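Local coordinates for MutT related protein (PDB 3GRN) that probably acts as a Nudix-type hydrolase of the MutT family, although its own substrate has not been established, at residues E58-E61 against I65-V68; G93-D98 against Y108-L113. All coordinates share one frame; numbering follows the deposited sequence.

In the fold
Both contacts belong to the same Nudix domain, and they follow one another along the chain, their centres about 13 Å apart. Contact 1 is buried, as are three of its five touching residues: helix 51-63 meets the loop that follows it, and V59 and the edge of W60 gather round the backbone carbonyl of I65. Contact 2 lies at the surface, none of its three touching residues buried, where the chain running on from strand 84-94 passes beside an indole from the edge strand 105-111. Neither has a hydrogen bond across its two segments; contact 1 adds a CA-H...O approach to its apolar packing. The two meet directly, CG1 of I65 resting 3.8 Å from CB of A97.

Contact 1: E58-E61 against I65-V68; sequences EVWE and ITMV
V59 and W60, on the last turns of helix 51-63, receive the chain as it doubles back through I65, T66 and M67. The two branches of V59 divide the work. CG1, anti to the backbone N (chi1 167°), reaches I65, 3.6 Å from its O and 3.9 Å from its CB; CG2 touches the terminal methyl of M67, CE, at 3.8 Å. A short branched residue suits this buried place, since it serves two partners and also packs on A13 and I15 of strand 7-16. The M67 side chain, extended beyond CG, crosses V59 at about a right angle, and M67 also packs on A13.

The O of I65 is the polar atom on which the contact turns; CA of W60 makes a CA-H...O contact with it at 3.3 Å, with 130° at the hydrogen. This O also lies at the indole edge, 3.5 Å from CD1 of W60. Having CG of W60 anti to the backbone N (chi1 -165°) puts CD1, on the five-membered ring, beside the I65 carbonyl. OG1 of T66 approaches CD1 of W60 obliquely at 3.6 Å, and W60 packs on E82 of the second subunit. An alanine here would probably leave I65 O and T66 OG1 without the indole and open a gap toward that subunit.

Helix 51-63 is the helix of the Nudix box (residues 43-64), and T63 OG1 is hydrogen-bonded to both V59 O and I65 N, linking the helix end to the loop. Across the two segments themselves cohesion comes from apolar packing and weak C-H...O polarity, so it depends on close fit more than on directed bonds.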
ATOM      1  N   GLU A  58      -6.514   1.216  -6.544  1.00 12.10           N
ATOM      2  CA  GLU A  58      -5.557   0.099  -6.450  1.00 13.78           C
ATOM      3  C   GLU A  58      -4.771  -0.131  -7.740  1.00 15.38           C
ATOM      4  O   GLU A  58      -3.563  -0.366  -7.702  1.00 14.20           O
ATOM      5  CB  GLU A  58      -6.290  -1.166  -6.025  1.00 16.58           C
ATOM      6  CG  GLU A  58      -6.765  -1.060  -4.573  1.00 14.37           C
ATOM      7  CD  GLU A  58      -5.693  -1.325  -3.513  1.00 34.51           C
ATOM      8  OE1 GLU A  58      -4.540  -1.654  -3.853  1.00 39.29           O
ATOM      9  OE2 GLU A  58      -6.029  -1.211  -2.307  1.00 43.31           O
ATOM     10  N   VAL A  59      -5.451  -0.071  -8.867  1.00 12.65           N
ATOM     11  CA  VAL A  59      -4.795  -0.252 -10.156  1.00 11.47           C
ATOM     12  C   VAL A  59      -3.776   0.865 -10.404  1.00 12.83           C
ATOM     13  O   VAL A  59      -2.641   0.562 -10.763  1.00 14.33           O
ATOM     14  CB  VAL A  59      -5.802  -0.361 -11.279  1.00 13.65           C
ATOM     15  CG1 VAL A  59      -5.118  -0.221 -12.628  1.00 13.88           C
ATOM     16  CG2 VAL A  59      -6.492  -1.711 -11.159  1.00 11.44           C
ATOM     17  N   TRP A  60      -4.163   2.118 -10.147  1.00 12.57           N
ATOM     18  CA  TRP A  60      -3.210   3.230 -10.319  1.00 15.11           C
ATOM     19  C   TRP A  60      -1.975   3.078  -9.437  1.00 12.59           C
ATOM     20  O   TRP A  60      -0.848   3.163  -9.936  1.00 14.97           O
ATOM     21  CB  TRP A  60      -3.790   4.628 -10.157  1.00 22.19           C
ATOM     22  CG  TRP A  60      -2.756   5.610 -10.741  1.00 28.75           C
ATOM     23  CD1 TRP A  60      -2.503   5.842 -12.082  1.00 23.54           C
ATOM     24  CD2 TRP A  60      -1.784   6.370 -10.021  1.00 28.95           C
ATOM     25  NE1 TRP A  60      -1.458   6.734 -12.222  1.00 27.56           N
ATOM     26  CE2 TRP A  60      -1.002   7.073 -10.978  1.00 36.66           C
ATOM     27  CE3 TRP A  60      -1.502   6.545  -8.660  1.00 37.06           C
ATOM     28  CZ2 TRP A  60       0.024   7.942 -10.614  1.00 37.65           C
ATOM     29  CZ3 TRP A  60      -0.466   7.406  -8.308  1.00 31.88           C
ATOM     30  CH2 TRP A  60       0.277   8.093  -9.278  1.00 34.38           C
ATOM     31  N   GLU A  61      -2.174   2.774  -8.150  1.00 12.07           N
ATOM     32  CA  GLU A  61      -1.047   2.715  -7.220  1.00 12.15           C
ATOM     33  C   GLU A  61      -0.125   1.546  -7.493  1.00 14.68           C
ATOM     34  O   GLU A  61       1.070   1.649  -7.271  1.00 16.01           O
ATOM     35  CB  GLU A  61      -1.529   2.680  -5.771  1.00 15.20           C
ATOM     36  CG  GLU A  61      -2.243   3.948  -5.376  1.00 19.81           C
ATOM     37  CD  GLU A  61      -2.508   4.043  -3.885  1.00 37.69           C
ATOM     38  OE1 GLU A  61      -2.213   3.061  -3.148  1.00 26.74           O
ATOM     39  OE2 GLU A  61      -3.023   5.108  -3.469  1.00 26.63           O
ATOM     40  N   ILE A  65      -1.456   2.583 -14.170  1.00 13.16           N
ATOM     41  CA  ILE A  65      -2.556   2.623 -15.134  1.00 15.76           C
ATOM     42  C   ILE A  65      -3.743   3.406 -14.605  1.00 18.23           C
ATOM     43  O   ILE A  65      -4.226   3.150 -13.500  1.00 15.51           O
ATOM     44  CB  ILE A  65      -2.984   1.189 -15.582  1.00 17.52           C
ATOM     45  CG1 ILE A  65      -1.805   0.501 -16.295  1.00 15.72           C
ATOM     46  CG2 ILE A  65      -4.249   1.212 -16.506  1.00 18.97           C
ATOM     47  CD1 ILE A  65      -1.963  -0.977 -16.502  1.00 22.10           C
ATOM     48  N   THR A  66      -4.216   4.366 -15.406  1.00 15.19           N
ATOM     49  CA  THR A  66      -5.465   5.044 -15.095  1.00 16.26           C
ATOM     50  C   THR A  66      -6.579   4.309 -15.839  1.00 28.63           C
ATOM     51  O   THR A  66      -6.591   4.255 -17.084  1.00 27.37           O
ATOM     52  CB  THR A  66      -5.448   6.516 -15.536  1.00 22.97           C
ATOM     53  OG1 THR A  66      -4.380   7.199 -14.877  1.00 25.64           O
ATOM     54  CG2 THR A  66      -6.773   7.199 -15.180  1.00 29.31           C
ATOM     55  N   MET A  67      -7.480   3.716 -15.061  1.00 24.24           N
ATOM     56  CA  MET A  67      -8.587   2.955 -15.611  1.00 33.11           C
ATOM     57  C   MET A  67      -9.922   3.498 -15.084  1.00 28.39           C
ATOM     58  O   MET A  67     -10.020   3.928 -13.931  1.00 31.16           O
ATOM     59  CB  MET A  67      -8.401   1.451 -15.295  1.00 31.42           C
ATOM     60  CG  MET A  67      -8.920   0.981 -13.904  1.00 21.17           C
ATOM     61  SD  MET A  67      -9.455  -0.729 -14.004  1.00 41.51           S
ATOM     62  CE  MET A  67      -9.999  -0.933 -12.361  1.00 39.93           C
ATOM     63  N   VAL A  68     -10.938   3.501 -15.941  1.00 32.95           N
ATOM     64  CA  VAL A  68     -12.312   3.591 -15.471  1.00 34.92           C
ATOM     65  C   VAL A  68     -12.889   2.169 -15.545  1.00 34.61           C
ATOM     66  O   VAL A  68     -12.911   1.553 -16.615  1.00 33.71           O
ATOM     67  CB  VAL A  68     -13.168   4.696 -16.198  1.00 40.39           C
ATOM     68  CG1 VAL A  68     -12.992   4.669 -17.709  1.00 48.71           C
ATOM     69  CG2 VAL A  68     -14.647   4.603 -15.807  1.00 45.88           C
TER

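Contact 2: G93-D98 against Y108-L113; sequences GYVVAD and YSWVSL
This is a small, apolar surface contact on the Nudix fold, between the chain running on from strand 84-94 and the edge strand 105-111 of the mixed sheet. The two strands are not neighbours in that sheet: 7-16, 38-44 and 22-27 lie between them, and W110 reaches the chain that follows strand 84-94. The W110 side chain starts toward segment 93-98, with CG anti to the carbonyl carbon (chi1 -64°), and packs on I15 of strand 7-16 and L23 of strand 22-27. A large flat residue suits such a bridging place because one ring can meet several neighbours; V99, N17 and E21 also touch it.

V95 gives the passing chain its apolar foothold. Its side chain crosses that of W110 at about a right angle, and it too packs on I15, while backbone hydrogen bonds from G93 and V95 to R16 hold this part of the chain to strand 7-16. Farther along, the backbone O of A97 lies 4.3 Å from CZ2 of W110, obliquely placed. The nearest meeting of the two segments is between CG2 of V95 and CH2 of W110, 4.0 Å apart.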
ATOM      1  N   GLY A  93     -10.892  -3.787 -19.278  1.00 26.95           N
ATOM      2  CA  GLY A  93     -10.854  -3.565 -20.726  1.00 31.31           C
ATOM      3  C   GLY A  93      -9.493  -3.857 -21.320  1.00 27.34           C
ATOM      4  O   GLY A  93      -8.766  -4.721 -20.828  1.00 26.93           O
ATOM      5  N   TYR A  94      -9.156  -3.128 -22.386  1.00 26.33           N
ATOM      6  CA  TYR A  94      -7.912  -3.315 -23.133  1.00 26.47           C
ATOM      7  C   TYR A  94      -7.129  -2.017 -23.089  1.00 26.16           C
ATOM      8  O   TYR A  94      -7.683  -0.952 -23.394  1.00 29.66           O
ATOM      9  CB  TYR A  94      -8.197  -3.680 -24.600  1.00 27.41           C
ATOM     10  CG  TYR A  94      -8.840  -5.030 -24.815  1.00 31.48           C
ATOM     11  CD1 TYR A  94      -8.091  -6.104 -25.268  1.00 35.88           C
ATOM     12  CD2 TYR A  94     -10.209  -5.225 -24.586  1.00 36.50           C
ATOM     13  CE1 TYR A  94      -8.670  -7.349 -25.476  1.00 40.62           C
ATOM     14  CE2 TYR A  94     -10.799  -6.468 -24.782  1.00 35.93           C
ATOM     15  CZ  TYR A  94     -10.020  -7.523 -25.234  1.00 41.67           C
ATOM     16  OH  TYR A  94     -10.581  -8.761 -25.436  1.00 43.48           O
ATOM     17  N   VAL A  95      -5.855  -2.105 -22.697  1.00 24.88           N
ATOM     18  CA  VAL A  95      -4.983  -0.937 -22.559  1.00 27.91           C
ATOM     19  C   VAL A  95      -3.646  -1.072 -23.287  1.00 25.32           C
ATOM     20  O   VAL A  95      -3.167  -2.170 -23.566  1.00 28.45           O
ATOM     21  CB  VAL A  95      -4.678  -0.543 -21.065  1.00 33.28           C
ATOM     22  CG1 VAL A  95      -5.960  -0.283 -20.260  1.00 36.37           C
ATOM     23  CG2 VAL A  95      -3.777  -1.581 -20.385  1.00 28.61           C
ATOM     24  N   VAL A  96      -3.054   0.077 -23.577  1.00 30.93           N
ATOM     25  CA  VAL A  96      -1.700   0.149 -24.077  1.00 28.40           C
ATOM     26  C   VAL A  96      -0.981   0.939 -22.991  1.00 31.46           C
ATOM     27  O   VAL A  96      -1.164   2.153 -22.873  1.00 35.25           O
ATOM     28  CB  VAL A  96      -1.620   0.891 -25.456  1.00 27.44           C
ATOM     29  CG1 VAL A  96      -0.191   0.913 -25.965  1.00 31.02           C
ATOM     30  CG2 VAL A  96      -2.551   0.239 -26.493  1.00 32.56           C
ATOM     31  N   ALA A  97      -0.215   0.235 -22.161  1.00 30.84           N
ATOM     32  CA  ALA A  97       0.467   0.863 -21.038  1.00 31.68           C
ATOM     33  C   ALA A  97       1.801   0.202 -20.752  1.00 27.02           C
ATOM     34  O   ALA A  97       1.957  -1.007 -20.926  1.00 26.06           O
ATOM     35  CB  ALA A  97      -0.425   0.830 -19.789  1.00 35.67           C
ATOM     36  N   ASP A  98       2.777   1.007 -20.345  1.00 28.37           N
ATOM     37  CA  ASP A  98       4.004   0.478 -19.779  1.00 27.67           C
ATOM     38  C   ASP A  98       3.807   0.406 -18.274  1.00 25.05           C
ATOM     39  O   ASP A  98       3.785   1.438 -17.593  1.00 26.56           O
ATOM     40  CB  ASP A  98       5.213   1.354 -20.128  1.00 38.21           C
ATOM     41  CG  ASP A  98       5.810   0.993 -21.478  1.00 47.34           C
ATOM     42  OD1 ASP A  98       6.910   0.399 -21.500  1.00 59.89           O
ATOM     43  OD2 ASP A  98       5.165   1.275 -22.510  1.00 54.97           O
ATOM     44  N   TYR A 108       5.952  -8.187 -13.352  1.00 19.88           N
ATOM     45  CA  TYR A 108       4.654  -8.331 -13.992  1.00 19.87           C
ATOM     46  C   TYR A 108       4.803  -9.147 -15.249  1.00 25.97           C
ATOM     47  O   TYR A 108       5.906  -9.318 -15.758  1.00 21.94           O
ATOM     48  CB  TYR A 108       4.019  -6.971 -14.307  1.00 19.34           C
ATOM     49  CG  TYR A 108       4.723  -6.204 -15.403  1.00 15.44           C
ATOM     50  CD1 TYR A 108       4.375  -6.389 -16.748  1.00 24.36           C
ATOM     51  CD2 TYR A 108       5.763  -5.322 -15.100  1.00 23.28           C
ATOM     52  CE1 TYR A 108       5.026  -5.697 -17.770  1.00 26.08           C
ATOM     53  CE2 TYR A 108       6.421  -4.621 -16.107  1.00 20.92           C
ATOM     54  CZ  TYR A 108       6.053  -4.823 -17.445  1.00 25.85           C
ATOM     55  OH  TYR A 108       6.687  -4.143 -18.467  1.00 28.42           O
ATOM     56  N   SER A 109       3.662  -9.589 -15.766  1.00 23.72           N
ATOM     57  CA  SER A 109       3.606 -10.378 -16.968  1.00 24.08           C
ATOM     58  C   SER A 109       2.223 -10.284 -17.566  1.00 25.83           C
ATOM     59  O   SER A 109       1.224 -10.237 -16.836  1.00 21.56           O
ATOM     60  CB  SER A 109       3.958 -11.835 -16.672  1.00 25.93           C
ATOM     61  OG  SER A 109       4.035 -12.575 -17.875  1.00 36.48           O
ATOM     62  N   TRP A 110       2.187 -10.220 -18.896  1.00 25.78           N
ATOM     63  CA  TRP A 110       0.953 -10.261 -19.671  1.00 21.64           C
ATOM     64  C   TRP A 110       0.766 -11.711 -20.109  1.00 29.74           C
ATOM     65  O   TRP A 110       1.510 -12.216 -20.955  1.00 31.74           O
ATOM     66  CB  TRP A 110       1.035  -9.323 -20.881  1.00 27.53           C
ATOM     67  CG  TRP A 110       1.168  -7.862 -20.553  1.00 24.00           C
ATOM     68  CD1 TRP A 110       2.331  -7.133 -20.488  1.00 26.12           C
ATOM     69  CD2 TRP A 110       0.105  -6.952 -20.243  1.00 25.93           C
ATOM     70  NE1 TRP A 110       2.049  -5.822 -20.152  1.00 27.45           N
ATOM     71  CE2 TRP A 110       0.691  -5.683 -20.006  1.00 22.35           C
ATOM     72  CE3 TRP A 110      -1.289  -7.082 -20.137  1.00 23.25           C
ATOM     73  CZ2 TRP A 110      -0.068  -4.554 -19.675  1.00 22.25           C
ATOM     74  CZ3 TRP A 110      -2.040  -5.959 -19.809  1.00 20.34           C
ATOM     75  CH2 TRP A 110      -1.427  -4.708 -19.582  1.00 21.95           C
ATOM     76  N   VAL A 111      -0.211 -12.386 -19.504  1.00 25.98           N
ATOM     77  CA  VAL A 111      -0.396 -13.827 -19.667  1.00 27.44           C
ATOM     78  C   VAL A 111      -1.739 -14.163 -20.344  1.00 30.95           C
ATOM     79  O   VAL A 111      -2.782 -13.626 -19.968  1.00 23.21           O
ATOM     80  CB  VAL A 111      -0.260 -14.581 -18.307  1.00 28.14           C
ATOM     81  CG1 VAL A 111      -0.178 -16.078 -18.549  1.00 30.44           C
ATOM     82  CG2 VAL A 111       0.978 -14.121 -17.527  1.00 28.66           C
ATOM     83  N   SER A 112      -1.707 -15.043 -21.353  1.00 30.78           N
ATOM     84  CA  SER A 112      -2.939 -15.485 -22.008  1.00 25.14           C
ATOM     85  C   SER A 112      -3.717 -16.418 -21.095  1.00 21.14           C
ATOM     86  O   SER A 112      -3.143 -17.047 -20.199  1.00 28.85           O
ATOM     87  CB  SER A 112      -2.647 -16.200 -23.338  1.00 31.23           C
ATOM     88  OG  SER A 112      -1.964 -17.415 -23.102  1.00 29.98           O
ATOM     89  N   LEU A 113      -5.021 -16.501 -21.342  1.00 25.49           N
ATOM     90  CA  LEU A 113      -5.925 -17.393 -20.623  1.00 32.35           C
ATOM     91  C   LEU A 113      -5.473 -18.848 -20.643  1.00 35.16           C
ATOM     92  O   LEU A 113      -5.491 -19.508 -19.606  1.00 31.40           O
ATOM     93  CB  LEU A 113      -7.339 -17.285 -21.193  1.00 35.15           C
ATOM     94  CG  LEU A 113      -8.454 -18.106 -20.537  1.00 34.98           C
ATOM     95  CD1 LEU A 113      -8.702 -17.652 -19.095  1.00 28.85           C
ATOM     96  CD2 LEU A 113      -9.694 -17.944 -21.366  1.00 34.84           C
TER